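PDB 2E8E: hypothetical protein Aq_1549 from Aquifex aeolicus, which probably reduces peroxides by way of cysteine thiols, as a member of the OsmC family of peroxiredoxins, although its function has not been established. Local coordinates for residues S41-S46 against C110-V116; L54-Q59 against A97-A101; K65-K71 against E82-V88. All blocks are in the same frame, centred on the assembly; numbering follows the deposited sequence.

In the fold
From the N-terminal strands the chain enters helix 34-56, which supplies the first half of contact 1 (41-46) and, near its C-terminal end, of contact 2 (54-59). The β-hairpin of strands 60-72 and 80-90 follows, and contact 3 (65-71 with 82-88) closes a loop of 10 residues between its segments. Helix 95-109 then returns to the end of helix 34-56, so that contact 2 closes a loop of 37 residues, and helix 111-116 completes contact 1 across 63. The three are nested, 3 within 2 within 1, and none cross. Contacts 1 and 3 touch through the Ser46-Tyr87 hydroxyl pair and through Ile42 against Leu68, which joins helix 34-56 to the sheet it packs on.

Contact 1. Residues S41-S46 against C110-V116; sequences SIGSCS and CSVLAMV
Cys45 and Cys110 bring their sulfurs to 3.6 Å between SG atoms, the two thiols unjoined in this reduced form. The same pair is seen as a disulfide in another structure of the protein, consistent with the paired cysteines of OsmC-type thiol peroxidases. Cys110 stands at the N-cap of helix 111-116, and its SG accepts a bond from Leu113 N at 3.5 Å, with an N-H···S angle of 157°. That bond fixes the sulfur over the start of the helix, facing Cys45. With SG anti to the backbone N (chi1 -172°), Cys45 extends its sulfur past Val112 CG2 to lie 3.6 Å from Ser111 N.

The tight part is apolar. Ile42 CG1 presses on Val112 CG1 at 3.5 Å, while the other branch of the valine, CG2, lies 3.7 Å from Cys45 CB, wedging Val112 between two successive turns of the facing helix. Ile42 also sends CG2 across Leu113 CD1 at 3.9 Å, the two side chains nearly perpendicular. Beyond this the packing slackens: Ile42 CD1 and Val116 CG2 approach tip to tip at 4.1 Å. Solvent reaches the contact at Cys45, the one touching residue that is not buried.

The axes of segments 41-46 and 111-116 make 133° between their N-to-C directions. Ser46 OG hydrogen-bonds to Tyr87 OH of strand 80-90 and to Ser105 OG of helix 95-109, Ile42 rests on Ile83 and Ile85 of strand 80-90, Ser111 OG pairs with Arg72 of the second subunit, and Val116 packs on its counterpart there.

Contact 2. Residues L54-Q59 against A97-A101; sequences LKKKRQ and ALEQA
Lys57 reaches Gln100 by a bond that avoids the plane of the amide: NZ donates to OE1 at 3.0 Å, yet stands 52° above the carbonyl plane, with a C=O···N angle of 125°. The two side chains meet at about a right angle. The lysine runs straight out to CE and bends at the last torsion (chi4 -55°), which turns the ammonium onto OE1 while CE passes 3.7 Å from Gln100 CB. Both residues lie on the solvent-accessible border of the contact, where one bond and the methylene chain of the lysine bridge the end of helix 34-56 and helix 95-109.

Inward of this polar edge, Gln59 CG lies 3.6 Å from Ala97 CB, where a Schellman motif closes helix 34-56. Arg58, in a left-handed conformation, is its C' residue, Gln59 N bonds to Leu54 O, and Arg58 N bonds to Lys55 O. Lys57 before the turn and Gln59 after it both direct CB toward helix 95-109, and the backbone continues into strand 60-72.

Leu54 is the buried residue of segment 54-59. Its CD2 methyl sits over the turn of the facing helix, 3.8 Å from Ala97 O, 3.9 Å from Leu98 CA and 4.0 Å from Ala101 CB, so that the two alanines provide a shallow surface for one branched side chain. The other branch, CD1, faces Leu98 CD1 at 4.3 Å. Leu54 further touches Val61 and Ile64 of strand 60-72, and Leu98 packs on Val50 of helix 34-56 and on Trp126 and Val128 of strand 121-130.

Contact 3. Residues K65-K71 against E82-V88; sequences KIFLKGK and EIEIKYV
Lys65 to Lys71 pair in unbroken antiparallel register with Val88 to Glu82, the strands 169° apart in direction. They form the β-hairpin of strands 60-72 and 80-90 in this OsmC-family fold. Lys65-Val88, Phe67-Lys86, Lys69-Glu84 and Lys71-Glu82 are hydrogen-bonded pairs, and the bond from Glu82 N to Lys71 O is weak. Strand 65-71 also pairs with a strand of the second subunit, so the sheet continues across the dimer.

Ile66, Leu68, Ile83, Ile85 and Tyr87 occupy the face toward the helices. Ile66 and Ile85 lie alongside each other with CG2 methyls 3.8 Å apart, and Leu68 CD2 sits 3.8 Å from Ile85 CG1. Ile66 CG1 approaches the Tyr87 ring at CD1, 4.0 Å away.

On the reverse face Val88 CG2 meets the edge of the Phe67 ring in its plane, 3.9 Å from CE2, and Lys86 NZ forms a salt bridge with Glu127. Farther along, Lys71 bends at chi4 (59°) to bring its ammonium to both glutamates. Glu82 OE1 and Glu84 OE2 lie 3.0 Å apart, a repulsion the shared ammonium probably offsets. Lys71 NZ meets Glu84 OE2 at 3.0 Å, nearly along the C-O bond, and Glu82 OE1 more weakly at 3.3 Å.

Contact 1. Residues S41-S46 against C110-V116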
# COMPACT_ATOMS: atom_id res chain seq x y z
N SER A 41 -1.64 4.17 0.08
CA SER A 41 -0.51 4.19 -0.85
C SER A 41 -0.95 4.73 -2.21
O SER A 41 -0.28 5.55 -2.82
CB SER A 41 0.07 2.78 -1.01
OG SER A 41 0.50 2.28 0.24
N ILE A 42 -2.10 4.25 -2.67
CA ILE A 42 -2.65 4.68 -3.95
C ILE A 42 -2.97 6.17 -3.91
O ILE A 42 -2.56 6.94 -4.79
CB ILE A 42 -3.95 3.91 -4.28
CG1 ILE A 42 -3.62 2.43 -4.56
CG2 ILE A 42 -4.65 4.55 -5.47
CD1 ILE A 42 -4.87 1.55 -4.66
N GLY A 43 -3.72 6.58 -2.89
CA GLY A 43 -4.13 7.96 -2.74
C GLY A 43 -2.98 8.95 -2.62
O GLY A 43 -3.00 10.01 -3.26
N SER A 44 -1.98 8.61 -1.82
CA SER A 44 -0.85 9.51 -1.63
C SER A 44 0.06 9.55 -2.86
O SER A 44 0.55 10.62 -3.22
CB SER A 44 -0.05 9.12 -0.38
OG SER A 44 0.42 7.79 -0.45
N CYS A 45 0.27 8.41 -3.50
CA CYS A 45 1.12 8.37 -4.69
C CYS A 45 0.49 9.28 -5.75
O CYS A 45 1.17 10.12 -6.34
CB CYS A 45 1.22 6.95 -5.25
SG CYS A 45 2.42 6.76 -6.60
N SER A 46 -0.81 9.12 -5.97
CA SER A 46 -1.52 9.94 -6.95
C SER A 46 -1.58 11.40 -6.51
O SER A 46 -1.43 12.32 -7.32
CB SER A 46 -2.93 9.41 -7.17
OG SER A 46 -3.61 10.15 -8.18
N CYS A 110 1.19 7.76 -11.73
CA CYS A 110 0.98 7.01 -10.49
C CYS A 110 1.45 5.56 -10.55
O CYS A 110 0.78 4.70 -11.13
CB CYS A 110 -0.48 7.06 -10.09
SG CYS A 110 -0.74 6.48 -8.40
N SER A 111 2.59 5.29 -9.92
CA SER A 111 3.16 3.95 -9.90
C SER A 111 2.33 2.92 -9.15
O SER A 111 2.11 1.82 -9.64
CB SER A 111 4.58 3.99 -9.31
OG SER A 111 5.45 4.78 -10.10
N VAL A 112 1.87 3.28 -7.95
CA VAL A 112 1.07 2.35 -7.15
C VAL A 112 -0.22 1.97 -7.88
O VAL A 112 -0.54 0.78 -8.00
CB VAL A 112 0.71 2.97 -5.77
CG1 VAL A 112 -0.17 2.00 -4.98
CG2 VAL A 112 1.98 3.30 -4.99
N LEU A 113 -0.94 2.96 -8.38
CA LEU A 113 -2.20 2.69 -9.08
C LEU A 113 -2.00 1.83 -10.32
O LEU A 113 -2.83 0.98 -10.63
CB LEU A 113 -2.88 4.01 -9.47
CG LEU A 113 -4.27 3.88 -10.08
CD1 LEU A 113 -5.21 3.19 -9.10
CD2 LEU A 113 -4.80 5.26 -10.45
N ALA A 114 -0.91 2.06 -11.05
CA ALA A 114 -0.62 1.31 -12.26
C ALA A 114 -0.48 -0.19 -11.98
O ALA A 114 -0.81 -1.02 -12.82
CB ALA A 114 0.65 1.83 -12.91
N MET A 115 0.01 -0.51 -10.79
CA MET A 115 0.21 -1.91 -10.42
C MET A 115 -1.05 -2.69 -10.08
O MET A 115 -1.09 -3.91 -10.26
CB MET A 115 1.21 -2.01 -9.26
CG MET A 115 2.64 -1.66 -9.66
SD MET A 115 3.86 -2.04 -8.39
CE MET A 115 3.97 -3.77 -8.55
N VAL A 116 -2.09 -2.02 -9.60
CA VAL A 116 -3.31 -2.73 -9.25
C VAL A 116 -4.43 -2.55 -10.27
O VAL A 116 -5.42 -3.28 -10.25
CB VAL A 116 -3.83 -2.31 -7.86
CG1 VAL A 116 -2.75 -2.55 -6.81
CG2 VAL A 116 -4.26 -0.85 -7.87

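Contact 2. Residues L54-Q59 against A97-A101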
# COMPACT_ATOMS: atom_id res chain seq x y z
N LEU A 54 -0.80 20.49 -10.49
CA LEU A 54 -1.61 21.68 -10.23
C LEU A 54 -0.69 22.88 -10.01
O LEU A 54 -0.99 23.99 -10.45
CB LEU A 54 -2.49 21.48 -8.99
CG LEU A 54 -3.68 20.53 -9.16
CD1 LEU A 54 -4.49 20.50 -7.87
CD2 LEU A 54 -4.56 21.00 -10.31
N LYS A 55 0.42 22.65 -9.31
CA LYS A 55 1.39 23.70 -9.04
C LYS A 55 2.00 24.17 -10.35
O LYS A 55 2.13 25.37 -10.61
CB LYS A 55 2.48 23.17 -8.10
CG LYS A 55 3.59 24.15 -7.76
CD LYS A 55 4.47 23.57 -6.66
CE LYS A 55 5.68 24.46 -6.37
NZ LYS A 55 6.66 24.46 -7.50
N LYS A 56 2.38 23.21 -11.20
CA LYS A 56 2.98 23.51 -12.49
C LYS A 56 1.99 24.28 -13.37
O LYS A 56 2.38 25.14 -14.15
CB LYS A 56 3.40 22.22 -13.19
CG LYS A 56 4.19 22.42 -14.47
CD LYS A 56 4.61 21.09 -15.08
CE LYS A 56 5.45 21.29 -16.33
NZ LYS A 56 4.72 22.06 -17.37
N LYS A 57 0.70 23.97 -13.23
CA LYS A 57 -0.32 24.64 -14.02
C LYS A 57 -0.79 25.95 -13.41
O LYS A 57 -1.85 26.48 -13.75
CB LYS A 57 -1.50 23.70 -14.27
CG LYS A 57 -1.15 22.55 -15.20
CD LYS A 57 -2.36 21.72 -15.59
CE LYS A 57 -1.96 20.60 -16.53
NZ LYS A 57 -1.24 21.12 -17.74
N ARG A 58 0.01 26.47 -12.49
CA ARG A 58 -0.25 27.76 -11.84
C ARG A 58 -1.53 27.87 -11.02
O ARG A 58 -2.09 28.96 -10.89
CB ARG A 58 -0.21 28.86 -12.89
CG ARG A 58 0.90 28.67 -13.93
CD ARG A 58 2.26 28.54 -13.25
NE ARG A 58 2.59 29.75 -12.51
CZ ARG A 58 2.90 30.91 -13.07
NH1 ARG A 58 2.93 31.02 -14.39
NH2 ARG A 58 3.16 31.97 -12.31
N GLN A 59 -2.00 26.76 -10.47
CA GLN A 59 -3.22 26.80 -9.67
C GLN A 59 -2.88 27.18 -8.23
O GLN A 59 -1.81 26.84 -7.72
CB GLN A 59 -3.93 25.45 -9.71
CG GLN A 59 -4.29 24.95 -11.11
CD GLN A 59 -5.07 25.97 -11.92
OE1 GLN A 59 -4.54 26.55 -12.88
NE2 GLN A 59 -6.31 26.21 -11.53
N ALA A 97 -7.83 22.21 -15.02
CA ALA A 97 -6.50 21.93 -14.51
C ALA A 97 -6.53 20.69 -13.63
O ALA A 97 -5.64 19.84 -13.71
CB ALA A 97 -5.97 23.13 -13.71
N LEU A 98 -7.56 20.57 -12.80
CA LEU A 98 -7.68 19.41 -11.92
C LEU A 98 -7.89 18.16 -12.77
O LEU A 98 -7.29 17.12 -12.50
CB LEU A 98 -8.85 19.57 -10.94
CG LEU A 98 -9.05 18.36 -10.01
CD1 LEU A 98 -7.79 18.11 -9.20
CD2 LEU A 98 -10.24 18.60 -9.09
N GLU A 99 -8.73 18.26 -13.79
CA GLU A 99 -8.97 17.11 -14.66
C GLU A 99 -7.67 16.64 -15.32
O GLU A 99 -7.40 15.44 -15.37
CB GLU A 99 -10.00 17.46 -15.74
CG GLU A 99 -10.10 16.41 -16.85
CD GLU A 99 -11.27 16.65 -17.79
OE1 GLU A 99 -11.64 17.82 -18.01
OE2 GLU A 99 -11.82 15.66 -18.32
N GLN A 100 -6.86 17.58 -15.81
CA GLN A 100 -5.60 17.22 -16.45
C GLN A 100 -4.64 16.57 -15.45
O GLN A 100 -3.94 15.61 -15.79
CB GLN A 100 -4.92 18.46 -17.04
CG GLN A 100 -5.61 19.04 -18.26
CD GLN A 100 -4.85 20.22 -18.83
OE1 GLN A 100 -3.69 20.09 -19.22
NE2 GLN A 100 -5.49 21.38 -18.87
N ALA A 101 -4.61 17.09 -14.23
CA ALA A 101 -3.73 16.54 -13.20
C ALA A 101 -4.16 15.13 -12.83
O ALA A 101 -3.32 14.24 -12.67
CB ALA A 101 -3.77 17.44 -11.96

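Contact 3. Residues K65-K71 against E82-V88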
# COMPACT_ATOMS: atom_id res chain seq x y z
N LYS A 65 -8.16 17.16 -1.15
CA LYS A 65 -8.73 16.06 -0.38
C LYS A 65 -8.97 14.90 -1.33
O LYS A 65 -9.49 15.08 -2.43
CB LYS A 65 -10.05 16.49 0.26
CG LYS A 65 -9.91 17.63 1.26
CD LYS A 65 -11.26 17.97 1.88
CE LYS A 65 -11.13 19.07 2.92
NZ LYS A 65 -12.46 19.45 3.49
N ILE A 66 -8.59 13.70 -0.91
CA ILE A 66 -8.79 12.53 -1.74
C ILE A 66 -9.52 11.47 -0.95
O ILE A 66 -9.10 11.08 0.14
CB ILE A 66 -7.44 11.96 -2.24
CG1 ILE A 66 -6.62 13.08 -2.89
CG2 ILE A 66 -7.69 10.86 -3.26
CD1 ILE A 66 -5.22 12.65 -3.32
N PHE A 67 -10.64 11.00 -1.50
CA PHE A 67 -11.46 10.00 -0.84
C PHE A 67 -11.41 8.70 -1.62
O PHE A 67 -11.75 8.67 -2.80
CB PHE A 67 -12.90 10.51 -0.75
CG PHE A 67 -13.02 11.83 -0.04
CD1 PHE A 67 -13.10 11.88 1.35
CD2 PHE A 67 -12.99 13.02 -0.75
CE1 PHE A 67 -13.15 13.11 2.02
CE2 PHE A 67 -13.04 14.25 -0.10
CZ PHE A 67 -13.11 14.29 1.29
N LEU A 68 -10.99 7.63 -0.96
CA LEU A 68 -10.93 6.34 -1.62
C LEU A 68 -11.84 5.34 -0.94
O LEU A 68 -11.88 5.24 0.28
CB LEU A 68 -9.50 5.80 -1.62
CG LEU A 68 -8.47 6.65 -2.37
CD1 LEU A 68 -7.75 7.57 -1.39
CD2 LEU A 68 -7.48 5.74 -3.08
N LYS A 69 -12.59 4.60 -1.75
CA LYS A 69 -13.49 3.59 -1.23
C LYS A 69 -13.28 2.31 -2.02
O LYS A 69 -13.38 2.30 -3.25
CB LYS A 69 -14.95 4.03 -1.37
CG LYS A 69 -15.95 2.95 -0.97
CD LYS A 69 -17.39 3.42 -1.10
CE LYS A 69 -17.66 4.62 -0.21
NZ LYS A 69 -19.10 5.02 -0.24
N GLY A 70 -12.97 1.23 -1.31
CA GLY A 70 -12.75 -0.03 -1.99
C GLY A 70 -13.75 -1.08 -1.56
O GLY A 70 -14.06 -1.19 -0.38
N LYS A 71 -14.27 -1.84 -2.52
CA LYS A 71 -15.23 -2.90 -2.25
C LYS A 71 -14.54 -4.23 -2.54
O LYS A 71 -14.07 -4.46 -3.66
CB LYS A 71 -16.47 -2.74 -3.13
CG LYS A 71 -17.28 -1.50 -2.81
CD LYS A 71 -18.47 -1.36 -3.75
CE LYS A 71 -19.34 -0.17 -3.37
NZ LYS A 71 -18.58 1.11 -3.39
N GLU A 82 -13.57 -3.25 -6.83
CA GLU A 82 -13.83 -1.89 -7.26
C GLU A 82 -13.14 -0.91 -6.32
O GLU A 82 -13.10 -1.12 -5.11
CB GLU A 82 -15.34 -1.63 -7.27
CG GLU A 82 -15.73 -0.16 -7.36
CD GLU A 82 -17.23 0.05 -7.23
OE1 GLU A 82 -17.64 1.03 -6.58
OE2 GLU A 82 -18.01 -0.76 -7.78
N ILE A 83 -12.58 0.15 -6.89
CA ILE A 83 -11.94 1.19 -6.10
C ILE A 83 -12.43 2.52 -6.64
O ILE A 83 -12.24 2.82 -7.82
CB ILE A 83 -10.40 1.17 -6.21
CG1 ILE A 83 -9.85 -0.16 -5.69
CG2 ILE A 83 -9.81 2.34 -5.40
CD1 ILE A 83 -8.34 -0.25 -5.72
N GLU A 84 -13.07 3.31 -5.79
CA GLU A 84 -13.56 4.62 -6.18
C GLU A 84 -12.62 5.66 -5.60
O GLU A 84 -12.28 5.61 -4.42
CB GLU A 84 -14.96 4.88 -5.62
CG GLU A 84 -16.05 4.02 -6.21
CD GLU A 84 -17.42 4.42 -5.68
OE1 GLU A 84 -17.81 5.58 -5.89
OE2 GLU A 84 -18.09 3.57 -5.05
N ILE A 85 -12.20 6.61 -6.44
CA ILE A 85 -11.31 7.66 -5.97
C ILE A 85 -11.90 8.99 -6.37
O ILE A 85 -12.20 9.21 -7.55
CB ILE A 85 -9.90 7.56 -6.60
CG1 ILE A 85 -9.32 6.16 -6.39
CG2 ILE A 85 -8.99 8.60 -5.98
CD1 ILE A 85 -7.95 5.95 -7.02
N LYS A 86 -12.09 9.86 -5.39
CA LYS A 86 -12.64 11.19 -5.64
C LYS A 86 -11.63 12.24 -5.20
O LYS A 86 -11.19 12.25 -4.05
CB LYS A 86 -13.94 11.38 -4.86
CG LYS A 86 -14.59 12.74 -5.06
CD LYS A 86 -15.86 12.86 -4.24
CE LYS A 86 -16.50 14.22 -4.42
NZ LYS A 86 -16.82 14.48 -5.85
N TYR A 87 -11.25 13.11 -6.14
CA TYR A 87 -10.29 14.17 -5.86
C TYR A 87 -11.04 15.49 -5.71
O TYR A 87 -11.84 15.85 -6.57
CB TYR A 87 -9.30 14.32 -7.02
CG TYR A 87 -8.49 13.09 -7.34
CD1 TYR A 87 -7.19 12.94 -6.83
CD2 TYR A 87 -8.99 12.09 -8.17
CE1 TYR A 87 -6.42 11.82 -7.15
CE2 TYR A 87 -8.23 10.97 -8.49
CZ TYR A 87 -6.95 10.84 -7.98
OH TYR A 87 -6.19 9.75 -8.32
N VAL A 88 -10.76 16.20 -4.63
CA VAL A 88 -11.39 17.50 -4.40
C VAL A 88 -10.29 18.54 -4.22
O VAL A 88 -9.51 18.47 -3.26
CB VAL A 88 -12.28 17.49 -3.13
CG1 VAL A 88 -12.85 18.89 -2.89
CG2 VAL A 88 -13.42 16.48 -3.30
O HOH W 1 -16.13 1.73 -4.17